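Local coordinates for protein thioredoxin reductase (Clostridium acetobutylicum ATCC 824, PDB 6GNA) that probably reduces the disulfide of thioredoxin with electrons taken from ferredoxin rather than from a pyridine nucleotide, passing them through a bound FAD and a redox-active cysteine pair, at residues K169-R175 / E187-P193; A22-K26 / H71-I77; A160-A164 / Q181-V186; I146-Y152 / T214-L220; P119-E123 / P193-V197. All coordinates share one frame; numbering follows the deposited sequence.

Contact 1: K169-R175 / E187-P193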
# COMPACT_ATOMS: atom_id res chain seq x y z
N LYS A 169 44.87 -4.41 -15.43
CA LYS A 169 44.08 -4.60 -16.63
C LYS A 169 42.61 -4.56 -16.22
O LYS A 169 42.25 -5.18 -15.21
CB LYS A 169 44.39 -5.96 -17.27
CG LYS A 169 43.50 -6.35 -18.43
CD LYS A 169 43.80 -5.55 -19.69
CE LYS A 169 43.01 -6.08 -20.88
NZ LYS A 169 43.28 -5.33 -22.14
N VAL A 170 41.79 -3.83 -16.97
CA VAL A 170 40.35 -3.74 -16.72
C VAL A 170 39.60 -4.17 -17.98
O VAL A 170 39.82 -3.63 -19.06
CB VAL A 170 39.91 -2.31 -16.33
CG1 VAL A 170 38.39 -2.25 -16.08
CG2 VAL A 170 40.69 -1.81 -15.11
N TYR A 171 38.71 -5.15 -17.82
CA TYR A 171 37.77 -5.53 -18.86
C TYR A 171 36.39 -5.04 -18.47
O TYR A 171 36.01 -5.13 -17.30
CB TYR A 171 37.69 -7.05 -19.00
CG TYR A 171 38.98 -7.74 -19.37
CD1 TYR A 171 39.44 -7.72 -20.67
CD2 TYR A 171 39.72 -8.42 -18.42
CE1 TYR A 171 40.62 -8.36 -21.02
CE2 TYR A 171 40.89 -9.07 -18.75
CZ TYR A 171 41.34 -9.03 -20.05
OH TYR A 171 42.51 -9.68 -20.39
N TYR A 172 35.63 -4.55 -19.45
CA TYR A 172 34.25 -4.14 -19.24
C TYR A 172 33.34 -4.96 -20.15
O TYR A 172 33.47 -4.94 -21.37
CB TYR A 172 34.06 -2.65 -19.51
CG TYR A 172 32.69 -2.12 -19.11
CD1 TYR A 172 32.39 -1.89 -17.78
CD2 TYR A 172 31.71 -1.85 -20.06
CE1 TYR A 172 31.18 -1.41 -17.39
CE2 TYR A 172 30.48 -1.36 -19.67
CZ TYR A 172 30.22 -1.16 -18.33
OH TYR A 172 29.02 -0.67 -17.89
N VAL A 173 32.40 -5.68 -19.53
CA VAL A 173 31.44 -6.52 -20.23
C VAL A 173 30.08 -5.84 -20.12
O VAL A 173 29.41 -5.95 -19.08
CB VAL A 173 31.38 -7.93 -19.61
CG1 VAL A 173 30.44 -8.82 -20.39
CG2 VAL A 173 32.77 -8.57 -19.57
N PRO A 174 29.62 -5.14 -21.15
CA PRO A 174 28.34 -4.43 -21.05
C PRO A 174 27.16 -5.38 -21.14
O PRO A 174 27.15 -6.33 -21.93
CB PRO A 174 28.38 -3.49 -22.25
CG PRO A 174 29.23 -4.21 -23.26
CD PRO A 174 30.27 -4.93 -22.46
N ARG A 175 26.13 -5.09 -20.35
CA ARG A 175 24.88 -5.85 -20.38
C ARG A 175 23.71 -4.98 -20.82
O ARG A 175 22.56 -5.24 -20.44
CB ARG A 175 24.59 -6.49 -19.03
CG ARG A 175 25.79 -7.21 -18.44
CD ARG A 175 26.31 -8.30 -19.35
NE ARG A 175 25.32 -9.35 -19.58
CZ ARG A 175 24.86 -9.72 -20.77
NH1 ARG A 175 25.30 -9.15 -21.89
NH2 ARG A 175 23.95 -10.68 -20.86
N GLU A 187 39.35 -2.38 -21.72
CA GLU A 187 39.02 -3.23 -22.87
C GLU A 187 37.56 -3.66 -22.80
O GLU A 187 37.14 -4.34 -21.85
CB GLU A 187 39.92 -4.45 -22.94
CG GLU A 187 39.56 -5.33 -24.13
CD GLU A 187 40.47 -6.53 -24.30
OE1 GLU A 187 40.04 -7.49 -24.97
OE2 GLU A 187 41.59 -6.51 -23.76
N ILE A 188 36.78 -3.27 -23.81
CA ILE A 188 35.38 -3.66 -23.90
C ILE A 188 35.29 -5.07 -24.47
O ILE A 188 35.88 -5.37 -25.52
CB ILE A 188 34.59 -2.67 -24.76
CG1 ILE A 188 34.72 -1.25 -24.19
CG2 ILE A 188 33.14 -3.10 -24.83
CD1 ILE A 188 34.15 -0.16 -25.10
N VAL A 189 34.53 -5.91 -23.79
CA VAL A 189 34.38 -7.32 -24.14
C VAL A 189 32.89 -7.51 -24.43
O VAL A 189 32.08 -7.69 -23.52
CB VAL A 189 34.87 -8.24 -23.02
CG1 VAL A 189 34.64 -9.71 -23.35
CG2 VAL A 189 36.34 -7.99 -22.73
N LYS A 190 32.51 -7.41 -25.71
CA LYS A 190 31.11 -7.55 -26.11
C LYS A 190 30.81 -9.03 -26.30
O LYS A 190 30.76 -9.56 -27.41
CB LYS A 190 30.83 -6.75 -27.38
CG LYS A 190 30.74 -5.24 -27.20
CD LYS A 190 30.10 -4.60 -28.43
CE LYS A 190 30.24 -3.09 -28.44
NZ LYS A 190 29.57 -2.48 -29.63
N ASP A 191 30.61 -9.71 -25.17
CA ASP A 191 30.34 -11.13 -25.14
C ASP A 191 29.42 -11.38 -23.96
O ASP A 191 29.22 -10.50 -23.12
CB ASP A 191 31.64 -11.93 -24.99
CG ASP A 191 31.50 -13.38 -25.39
OD1 ASP A 191 30.36 -13.91 -25.38
OD2 ASP A 191 32.53 -14.01 -25.70
N VAL A 192 28.85 -12.58 -23.90
CA VAL A 192 27.86 -12.93 -22.89
C VAL A 192 28.56 -13.67 -21.76
O VAL A 192 29.16 -14.73 -22.02
CB VAL A 192 26.74 -13.80 -23.49
CG1 VAL A 192 25.74 -14.20 -22.41
CG2 VAL A 192 26.05 -13.06 -24.59
N PRO A 193 28.50 -13.19 -20.52
CA PRO A 193 29.08 -13.97 -19.41
C PRO A 193 28.37 -15.30 -19.25
O PRO A 193 27.14 -15.39 -19.35
CB PRO A 193 28.85 -13.07 -18.19
CG PRO A 193 28.41 -11.74 -18.70
CD PRO A 193 27.87 -11.94 -20.08
O HOH W 1 28.25 -7.91 -23.61

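Contact 2: A22-K26 / H71-I77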
# COMPACT_ATOMS: atom_id res chain seq x y z
N ALA A 22 8.94 10.37 -0.27
CA ALA A 22 9.40 11.75 -0.23
C ALA A 22 8.25 12.75 -0.07
O ALA A 22 8.36 13.71 0.70
CB ALA A 22 10.23 12.06 -1.47
N ILE A 23 7.16 12.59 -0.83
CA ILE A 23 6.08 13.57 -0.75
C ILE A 23 5.36 13.50 0.59
O ILE A 23 4.70 14.47 0.99
CB ILE A 23 5.09 13.47 -1.92
CG1 ILE A 23 4.29 12.17 -1.90
CG2 ILE A 23 5.82 13.61 -3.25
CD1 ILE A 23 3.18 12.14 -2.94
N ASN A 24 5.46 12.38 1.29
CA ASN A 24 4.86 12.25 2.61
C ASN A 24 5.81 12.65 3.73
O ASN A 24 5.35 13.00 4.82
CB ASN A 24 4.37 10.82 2.82
CG ASN A 24 3.06 10.58 2.13
OD1 ASN A 24 2.00 10.94 2.67
ND2 ASN A 24 3.11 10.02 0.92
N ALA A 25 7.12 12.63 3.48
CA ALA A 25 8.08 13.03 4.50
C ALA A 25 8.28 14.54 4.54
O ALA A 25 8.66 15.07 5.59
CB ALA A 25 9.42 12.36 4.23
N LYS A 26 8.03 15.24 3.44
CA LYS A 26 8.14 16.70 3.45
C LYS A 26 7.04 17.30 4.32
O LYS A 26 6.21 18.09 3.84
CB LYS A 26 8.08 17.27 2.04
CG LYS A 26 9.32 16.95 1.23
CD LYS A 26 9.75 18.14 0.38
CE LYS A 26 10.37 19.24 1.19
NZ LYS A 26 10.91 20.29 0.29
N HIS A 71 5.08 16.42 -9.81
CA HIS A 71 4.70 16.42 -8.41
C HIS A 71 5.90 16.76 -7.52
O HIS A 71 5.82 17.66 -6.68
CB HIS A 71 4.16 15.04 -8.05
CG HIS A 71 3.30 15.02 -6.83
ND1 HIS A 71 3.60 15.68 -5.67
CD2 HIS A 71 2.14 14.36 -6.60
CE1 HIS A 71 2.65 15.46 -4.78
NE2 HIS A 71 1.76 14.66 -5.32
N ILE A 72 7.01 16.04 -7.69
CA ILE A 72 8.14 16.29 -6.79
C ILE A 72 8.71 17.68 -7.03
O ILE A 72 9.10 18.37 -6.08
CB ILE A 72 9.20 15.17 -6.84
CG1 ILE A 72 9.83 15.02 -8.23
CG2 ILE A 72 8.59 13.86 -6.38
CD1 ILE A 72 11.04 14.07 -8.22
N ASP A 73 8.73 18.13 -8.28
CA ASP A 73 9.19 19.48 -8.59
C ASP A 73 8.31 20.52 -7.91
O ASP A 73 8.82 21.48 -7.32
CB ASP A 73 9.22 19.68 -10.10
CG ASP A 73 10.30 18.84 -10.79
OD1 ASP A 73 11.14 18.24 -10.09
OD2 ASP A 73 10.30 18.80 -12.04
N ASN A 74 6.99 20.34 -7.95
CA ASN A 74 6.11 21.26 -7.26
C ASN A 74 6.37 21.30 -5.76
O ASN A 74 6.09 22.32 -5.11
CB ASN A 74 4.64 20.91 -7.52
CG ASN A 74 4.10 21.53 -8.79
OD1 ASN A 74 3.56 20.85 -9.66
ND2 ASN A 74 4.24 22.85 -8.91
N MET A 75 6.85 20.21 -5.16
CA MET A 75 7.12 20.17 -3.73
C MET A 75 8.58 20.42 -3.39
O MET A 75 8.97 20.22 -2.23
CB MET A 75 6.68 18.83 -3.16
CG MET A 75 5.19 18.64 -3.28
SD MET A 75 4.61 17.12 -2.55
CE MET A 75 4.62 17.55 -0.81
N GLY A 76 9.39 20.85 -4.35
CA GLY A 76 10.77 21.17 -4.05
C GLY A 76 11.61 19.98 -3.66
O GLY A 76 12.56 20.12 -2.88
N ILE A 77 11.27 18.79 -4.15
CA ILE A 77 12.01 17.57 -3.89
C ILE A 77 12.91 17.32 -5.09
O ILE A 77 12.42 17.21 -6.21
CB ILE A 77 11.05 16.39 -3.71
CG1 ILE A 77 10.27 16.56 -2.41
CG2 ILE A 77 11.81 15.06 -3.72
CD1 ILE A 77 9.07 15.65 -2.29

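Contact 3: A160-A164 / Q181-V186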
# COMPACT_ATOMS: atom_id res chain seq x y z
N ALA A 160 34.59 1.30 -13.87
CA ALA A 160 35.65 0.76 -14.71
C ALA A 160 36.75 1.78 -14.95
O ALA A 160 37.94 1.45 -14.89
CB ALA A 160 35.07 0.31 -16.05
N ASN A 161 36.38 3.03 -15.25
CA ASN A 161 37.38 4.06 -15.47
C ASN A 161 38.23 4.28 -14.23
O ASN A 161 39.45 4.47 -14.33
CB ASN A 161 36.72 5.37 -15.90
CG ASN A 161 36.09 5.27 -17.27
OD1 ASN A 161 36.52 4.48 -18.10
ND2 ASN A 161 35.04 6.05 -17.49
N TYR A 162 37.61 4.28 -13.06
CA TYR A 162 38.37 4.45 -11.83
C TYR A 162 39.31 3.27 -11.61
O TYR A 162 40.47 3.45 -11.22
CB TYR A 162 37.41 4.60 -10.64
CG TYR A 162 38.12 4.79 -9.32
CD1 TYR A 162 38.71 6.01 -9.01
CD2 TYR A 162 38.20 3.76 -8.39
CE1 TYR A 162 39.37 6.20 -7.81
CE2 TYR A 162 38.86 3.94 -7.18
CZ TYR A 162 39.44 5.16 -6.90
OH TYR A 162 40.10 5.36 -5.70
N LEU A 163 38.82 2.05 -11.83
CA LEU A 163 39.66 0.89 -11.58
C LEU A 163 40.85 0.85 -12.52
O LEU A 163 41.88 0.28 -12.17
CB LEU A 163 38.85 -0.41 -11.72
CG LEU A 163 38.36 -1.03 -10.41
CD1 LEU A 163 39.53 -1.53 -9.58
CD2 LEU A 163 37.52 -0.03 -9.60
N ALA A 164 40.72 1.44 -13.71
CA ALA A 164 41.84 1.42 -14.65
C ALA A 164 43.05 2.17 -14.12
O ALA A 164 44.16 1.96 -14.62
CB ALA A 164 41.39 1.99 -16.00
N GLN A 181 31.23 5.22 -22.38
CA GLN A 181 32.18 6.31 -22.15
C GLN A 181 33.30 5.80 -21.24
O GLN A 181 33.31 6.03 -20.02
CB GLN A 181 31.47 7.52 -21.57
CG GLN A 181 30.59 8.25 -22.58
CD GLN A 181 29.27 7.55 -22.83
OE1 GLN A 181 28.56 7.23 -21.90
NE2 GLN A 181 28.92 7.35 -24.10
N LEU A 182 34.25 5.11 -21.85
CA LEU A 182 35.34 4.44 -21.15
C LEU A 182 36.67 4.97 -21.65
O LEU A 182 36.84 5.23 -22.85
CB LEU A 182 35.27 2.93 -21.41
CG LEU A 182 34.01 2.22 -20.90
CD1 LEU A 182 33.87 0.84 -21.51
CD2 LEU A 182 34.05 2.13 -19.39
N VAL A 183 37.63 5.11 -20.73
CA VAL A 183 39.00 5.45 -21.12
C VAL A 183 39.59 4.32 -21.95
O VAL A 183 39.18 3.15 -21.87
CB VAL A 183 39.86 5.74 -19.88
CG1 VAL A 183 39.28 6.91 -19.08
CG2 VAL A 183 39.98 4.50 -19.01
N SER A 184 40.60 4.67 -22.76
CA SER A 184 41.17 3.71 -23.70
C SER A 184 41.80 2.51 -22.99
O SER A 184 41.89 1.43 -23.57
CB SER A 184 42.22 4.39 -24.59
OG SER A 184 43.22 5.01 -23.80
N ALA A 185 42.24 2.68 -21.74
CA ALA A 185 42.83 1.56 -21.00
C ALA A 185 41.82 0.45 -20.69
O ALA A 185 42.24 -0.68 -20.41
CB ALA A 185 43.45 2.07 -19.70
N VAL A 186 40.52 0.73 -20.74
CA VAL A 186 39.51 -0.29 -20.49
C VAL A 186 39.24 -1.05 -21.78
O VAL A 186 38.91 -0.46 -22.81
CB VAL A 186 38.20 0.35 -19.97
CG1 VAL A 186 37.11 -0.71 -19.88
CG2 VAL A 186 38.42 1.00 -18.63

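Contact 4: I146-Y152 / T214-L220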
# COMPACT_ATOMS: atom_id res chain seq x y z
N ILE A 146 44.07 -8.01 -12.14
CA ILE A 146 43.16 -7.97 -13.28
C ILE A 146 41.73 -7.92 -12.76
O ILE A 146 41.34 -8.72 -11.91
CB ILE A 146 43.36 -9.20 -14.18
CG1 ILE A 146 44.81 -9.28 -14.67
CG2 ILE A 146 42.38 -9.18 -15.35
CD1 ILE A 146 45.15 -10.60 -15.32
N VAL A 147 40.94 -6.99 -13.29
CA VAL A 147 39.57 -6.79 -12.85
C VAL A 147 38.64 -6.82 -14.06
O VAL A 147 38.90 -6.17 -15.08
CB VAL A 147 39.40 -5.46 -12.09
CG1 VAL A 147 37.93 -5.21 -11.75
CG2 VAL A 147 40.24 -5.48 -10.82
N THR A 148 37.54 -7.56 -13.93
CA THR A 148 36.48 -7.62 -14.93
C THR A 148 35.22 -7.04 -14.31
O THR A 148 34.80 -7.47 -13.22
CB THR A 148 36.25 -9.05 -15.38
OG1 THR A 148 37.45 -9.54 -15.99
CG2 THR A 148 35.14 -9.11 -16.41
N ILE A 149 34.63 -6.07 -14.99
CA ILE A 149 33.37 -5.48 -14.56
C ILE A 149 32.28 -5.89 -15.54
O ILE A 149 32.39 -5.63 -16.74
CB ILE A 149 33.46 -3.95 -14.47
CG1 ILE A 149 34.36 -3.58 -13.29
CG2 ILE A 149 32.07 -3.33 -14.32
CD1 ILE A 149 34.75 -2.15 -13.29
N VAL A 150 31.24 -6.52 -15.00
CA VAL A 150 30.03 -6.85 -15.75
C VAL A 150 29.03 -5.74 -15.41
O VAL A 150 28.50 -5.67 -14.30
CB VAL A 150 29.52 -8.24 -15.41
CG1 VAL A 150 28.36 -8.61 -16.29
CG2 VAL A 150 30.63 -9.26 -15.57
N GLY A 151 28.83 -4.83 -16.36
CA GLY A 151 28.12 -3.58 -16.11
C GLY A 151 26.70 -3.63 -16.64
O GLY A 151 26.48 -3.87 -17.83
N TYR A 152 25.74 -3.35 -15.76
CA TYR A 152 24.33 -3.36 -16.11
C TYR A 152 23.74 -1.95 -16.17
O TYR A 152 22.55 -1.80 -16.49
CB TYR A 152 23.53 -4.22 -15.12
CG TYR A 152 23.90 -5.71 -15.16
CD1 TYR A 152 25.05 -6.18 -14.54
CD2 TYR A 152 23.07 -6.64 -15.80
CE1 TYR A 152 25.39 -7.53 -14.57
CE2 TYR A 152 23.41 -7.99 -15.84
CZ TYR A 152 24.58 -8.43 -15.23
OH TYR A 152 24.93 -9.76 -15.24
N THR A 214 41.21 -13.41 -14.77
CA THR A 214 40.85 -12.24 -13.99
C THR A 214 40.93 -12.58 -12.51
O THR A 214 40.69 -13.72 -12.10
CB THR A 214 39.47 -11.69 -14.40
OG1 THR A 214 39.28 -10.39 -13.84
CG2 THR A 214 38.31 -12.61 -13.96
N ASP A 215 41.33 -11.59 -11.72
CA ASP A 215 41.40 -11.76 -10.27
C ASP A 215 40.12 -11.33 -9.57
O ASP A 215 39.76 -11.88 -8.53
CB ASP A 215 42.59 -10.98 -9.71
CG ASP A 215 43.90 -11.42 -10.30
OD1 ASP A 215 44.29 -12.59 -10.09
OD2 ASP A 215 44.55 -10.60 -10.98
N GLY A 216 39.41 -10.35 -10.13
CA GLY A 216 38.14 -9.93 -9.58
C GLY A 216 37.09 -9.88 -10.67
O GLY A 216 37.38 -9.61 -11.83
N VAL A 217 35.85 -10.16 -10.28
CA VAL A 217 34.68 -9.94 -11.11
C VAL A 217 33.70 -9.12 -10.30
O VAL A 217 33.26 -9.57 -9.23
CB VAL A 217 34.02 -11.25 -11.58
CG1 VAL A 217 32.71 -10.95 -12.34
CG2 VAL A 217 34.98 -12.06 -12.44
N PHE A 218 33.37 -7.94 -10.79
CA PHE A 218 32.37 -7.10 -10.16
C PHE A 218 31.10 -7.07 -11.00
O PHE A 218 31.13 -6.74 -12.19
CB PHE A 218 32.89 -5.69 -9.90
CG PHE A 218 33.99 -5.66 -8.88
CD1 PHE A 218 33.68 -5.70 -7.53
CD2 PHE A 218 35.32 -5.63 -9.26
CE1 PHE A 218 34.69 -5.70 -6.57
CE2 PHE A 218 36.34 -5.63 -8.31
CZ PHE A 218 36.02 -5.67 -6.96
N VAL A 219 29.98 -7.38 -10.35
CA VAL A 219 28.68 -7.42 -10.98
C VAL A 219 27.96 -6.15 -10.54
O VAL A 219 27.59 -6.02 -9.37
CB VAL A 219 27.94 -8.69 -10.54
CG1 VAL A 219 26.50 -8.66 -10.97
CG2 VAL A 219 28.67 -9.92 -11.09
N LEU A 220 27.81 -5.18 -11.45
CA LEU A 220 27.38 -3.82 -11.10
C LEU A 220 26.00 -3.52 -11.69
O LEU A 220 25.86 -3.21 -12.87
CB LEU A 220 28.40 -2.78 -11.54
CG LEU A 220 29.80 -2.94 -10.94
CD1 LEU A 220 30.62 -1.71 -11.33
CD2 LEU A 220 29.76 -3.14 -9.42

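Contact 5: P119-E123 / P193-V197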
# COMPACT_ATOMS: atom_id res chain seq x y z
N PRO A 119 21.57 -13.88 -10.95
CA PRO A 119 23.03 -13.86 -10.78
C PRO A 119 23.72 -14.79 -11.75
O PRO A 119 23.13 -15.76 -12.25
CB PRO A 119 23.23 -14.32 -9.33
CG PRO A 119 21.99 -15.07 -8.98
CD PRO A 119 20.88 -14.47 -9.79
N LEU A 120 24.98 -14.48 -12.04
CA LEU A 120 25.79 -15.33 -12.89
C LEU A 120 26.18 -16.60 -12.15
O LEU A 120 26.30 -16.61 -10.93
CB LEU A 120 27.08 -14.61 -13.28
CG LEU A 120 26.96 -13.32 -14.08
CD1 LEU A 120 28.36 -12.73 -14.27
CD2 LEU A 120 26.31 -13.61 -15.42
N LYS A 121 26.38 -17.67 -12.91
CA LYS A 121 26.90 -18.89 -12.31
C LYS A 121 28.27 -18.61 -11.71
O LYS A 121 29.13 -18.00 -12.36
CB LYS A 121 26.99 -19.99 -13.37
CG LYS A 121 27.37 -21.35 -12.82
CD LYS A 121 27.39 -22.42 -13.91
CE LYS A 121 27.71 -23.79 -13.33
NZ LYS A 121 27.79 -24.85 -14.38
N GLY A 122 28.47 -19.05 -10.47
CA GLY A 122 29.69 -18.78 -9.73
C GLY A 122 29.68 -17.48 -8.96
O GLY A 122 30.57 -17.26 -8.13
N GLU A 123 28.70 -16.61 -9.20
CA GLU A 123 28.64 -15.33 -8.52
C GLU A 123 28.51 -15.51 -7.01
O GLU A 123 29.29 -14.94 -6.24
CB GLU A 123 27.47 -14.52 -9.07
CG GLU A 123 27.39 -13.09 -8.59
CD GLU A 123 26.19 -12.36 -9.16
OE1 GLU A 123 25.39 -11.78 -8.38
OE2 GLU A 123 26.02 -12.38 -10.40
N PRO A 193 28.50 -13.19 -20.52
CA PRO A 193 29.08 -13.97 -19.41
C PRO A 193 28.37 -15.30 -19.25
O PRO A 193 27.14 -15.39 -19.35
CB PRO A 193 28.85 -13.07 -18.19
CG PRO A 193 28.41 -11.74 -18.70
CD PRO A 193 27.87 -11.94 -20.08
N VAL A 194 29.15 -16.35 -18.97
CA VAL A 194 28.63 -17.69 -18.73
C VAL A 194 28.83 -18.11 -17.28
O VAL A 194 27.88 -18.50 -16.60
CB VAL A 194 29.23 -18.72 -19.71
CG1 VAL A 194 28.60 -20.11 -19.48
CG2 VAL A 194 29.04 -18.28 -21.15
N GLU A 195 30.07 -18.07 -16.80
CA GLU A 195 30.35 -18.61 -15.48
C GLU A 195 31.63 -18.01 -14.93
O GLU A 195 32.62 -17.87 -15.66
CB GLU A 195 30.47 -20.14 -15.53
CG GLU A 195 30.73 -20.78 -14.18
CD GLU A 195 30.99 -22.28 -14.28
OE1 GLU A 195 31.12 -22.79 -15.41
OE2 GLU A 195 31.08 -22.94 -13.22
N ILE A 196 31.60 -17.68 -13.65
CA ILE A 196 32.78 -17.31 -12.88
C ILE A 196 33.36 -18.59 -12.29
O ILE A 196 32.66 -19.32 -11.59
CB ILE A 196 32.41 -16.32 -11.77
CG1 ILE A 196 31.77 -15.06 -12.35
CG2 ILE A 196 33.63 -15.95 -10.95
CD1 ILE A 196 30.86 -14.32 -11.37
N VAL A 197 34.65 -18.85 -12.54
CA VAL A 197 35.26 -20.10 -12.12
C VAL A 197 36.54 -19.84 -11.34
O VAL A 197 37.13 -18.76 -11.39
CB VAL A 197 35.55 -21.05 -13.31
CG1 VAL A 197 34.26 -21.41 -14.02
CG2 VAL A 197 36.55 -20.42 -14.27
O HOH W 2 25.55 -17.80 -15.82
O HOH W 3 30.34 -25.43 -15.66

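Contact 1: K169-R175 / E187-P193
Tyr171 and Tyr172 of segment 169-175 pair in parallel with Glu187 and Ile188, adding strand 186-188 as one edge strand of a five-stranded parallel sheet of Rossmann-like order. Three backbone bonds define the pairing: Glu187 N gives to Val170 O, Tyr172 N to Glu187 O at 2.8 Å, and Val189 N to Tyr172 O, all with N-H...O angles of at least 166°. The charged interaction is a salt bridge, with Lys169 NZ 2.6 Å from Glu187 OE2 on the lone pair facing away from OE1. The glutamate chain is fully extended, its CG anti to the backbone N (chi1 180°), which lays it alongside the Tyr171 ring with Tyr171 CE1 3.4 Å from Glu187 OE2; ring and carboxylate planes stand 68° apart. Arg210 takes OE1, so the carboxylate is held at both oxygens. Apolar contacts follow: Tyr171 CD1 meets Val189 CG2 at 3.7 Å, and Val173 CG1 reaches Pro193 CG at 3.9 Å. Beyond the paired residues, a water bridges the chains by donating to Pro174 O and Asp191 O. The Arg175 side chain, bent at chi2 and chi3, brings one guanidinium face over Pro193, whose CD lies 3.7 Å above the plane, offset toward the rim.

Contact 2: A22-K26 / H71-I77
The His71 imidazole meets Ile23 and Met75 in different ways. Met75 SD, from the same segment, lies at the ring edge and in its plane, whereas Ile23 CD1 approaches obliquely to 3.7 Å from His71 NE2. Tyr57 of the second subunit packs against the same ring edge-to-face, which places the histidine at the subunit boundary. Ile23 carries its CG1 branch between the backbone N and the carbonyl carbon (chi1 67°), sending CD1 to the imidazole; Ile23 CB faces Met75 SD at 3.7 Å, while CG2 lies among Met75, His71 and Ile72. The isoleucine and methionine side chains cross at about a right angle, and Met75 CE reaches Ile23 O at 3.6 Å. Next to this pair, Ile77 CD1 fits between Ala22 CB, 3.9 Å away, and Ile23 CG2. The contact thus joins the C-terminal ends of helix 16-25, whose start belongs to the probable GxGxxG motif of the FAD site, and helix 61-74. A Schellman motif ends the latter, with Gly76 at positive phi and Ile77 N bonded to Ile72 O. The Lys26 chain runs antiparallel alongside that of Ile77, and Lys26 NZ donates to Met75 O at 3.2 Å in the carbonyl plane. This lysine is poorly ordered, so its bond is probably a modest addition at the solvent-exposed margin. The chemistry implies an interface held chiefly by apolar packing, and His71 ND1 is buried without a polar partner.

Contact 3: A160-A164 / Q181-V186
Asn161 presents the flat end of its side chain to the backbone of Gln181, Leu182 and Val183, bridging helix 155-163 to the connection between strands 169-174 and 186-188 of the parallel sheet in this Rossmann-like domain. With CG anti to the carbonyl carbon (chi1 -68°), the amide extends from the helix and uses both of its ends. Asn161 ND2 donates to Gln181 O at 3.1 Å; the acceptor lies within 4° of the amide plane, and the donor sits on a lone pair of Gln181 O. The other bond has different geometry: Val183 N reaches Asn161 OD1 at 2.9 Å from above the carbonyl plane, 44° out of it. The pair of bonds spans Leu182, whose CA comes within 3.3 Å of Asn161 OD1, and should fix the rotation of the amide. Outside the two segments, Glu157 OE1 accepts from Gln181 N, and Lys154 NZ binds Gln181 OE1, so a helix residue and one just before the helix also hold Gln181. Small side chains let helix and loop approach. Ala160 CB faces the loop and meets Leu182 CD2 at 3.9 Å, while Ala164 CB lies against methyls of Val183, Ala185 and Val186. A type I turn from Val183 to Val186, closed by Val186 N to Val183 O, brings these methyls round to the helix. Within that group, Ala164 CB stands 4.1 Å from Val186 CG2.

Contact 4: I146-Y152 / T214-L220
Strands 146-151 and 216-220 run parallel, their axes 4.7 Å apart at closest approach and 18° off alignment, with five bridged pairs from Val147-Gly216 to Gly151-Leu220. At the opening end Ile146 is held by three bonds: its O accepts from both Asp215 N and Gly216 N, and its N donates almost straight, at 175°, to Asp215 OD2 on the anti lone pair. Thr148 OG1 gives its hydrogen to Thr214 OG1 at 2.9 Å, the two side chains crossing at about a right angle. Thr214 OG1 in turn donates to Gly216 O, which Thr148 N meets from the opposite face of the carbonyl plane, so one carbonyl ties both threonines. This is the centre of a Rossmann-like parallel sheet, where strand 146-151 also pairs on its other side with strand 169-174. On the face bearing Val147, Ile149 and Phe218, Tyr142 packs edge-to-face on the phenylalanine ring. Ile149 CG2 meets Leu220 CD1 at 3.7 Å. The other face pairs Val150 CG2 with Val217 CG1. Past the sheet end, Tyr152 N bonds to Leu220 O, which also lies at the tyrosine ring edge, 3.5 Å from Tyr152 CD1.

Contact 5: P119-E123 / P193-V197
A classic beta bulge in strand 193-198, where Val194 and Glu195 both face Lys206, meets Lys121 and Gly122 of the loop between strands 108-110 and 131-132. Lys121 O accepts from Ile196 N at 2.8 Å with an N-H...O angle of 170°. Beside this bond Gly122 CA passes 3.5 Å from Ile196 O, an approach that leaves no room for a beta carbon. Lys121, extended throughout with CG anti to its backbone N (chi1 -173°), lays its aliphatic chain across Glu195, which is extended as well; Lys121 CD lies 3.6 Å from Glu195 CD. Their charges meet only loosely, since Lys121 NZ to Glu195 OE2 is a long salt bridge of 4.0 Å. A water accepting from NZ and donating to Glu195 OE1 completes the link, and a second water joins Lys121 N to Val194 O. On the inner side, Leu120 CD2 packs on Pro193 CB at 3.8 Å, and Ile196 CD1 lies 3.8 Å from Glu123 CA. The loop keeps its own shape through Glu123 OE2, which receives Leu120 N from above the carboxylate plane, while Tyr133 holds OE1. The chemistry implies a junction secured by one straight backbone bond and an apolar inner side, with a long, water-bridged ion pair on the outer side.

Overall arrangement
Contacts 1, 3, 4 and 5 gather in one lobe, whereas contact 2 lies on the opposite side of the chain's centre from contacts 1, 4 and 5, its centre about 37 to 41 Å from the other four. It closes first along the chain. Contacts 1 and 4, centres about 8 Å apart, share a parallel sheet in which strands 146-151 and 169-174 are neighbours. Contact 3, nested within the loop closed by contact 4, packs helix 155-163 over that sheet. Contact 5 shares Pro193 with contact 1 and touches contact 4 at several points, among them Val217 and Val219. The separation is consistent with the two-lobed architecture of thioredoxin reductases, contact 2 belonging to the FAD-binding part and the rest to the smaller lobe.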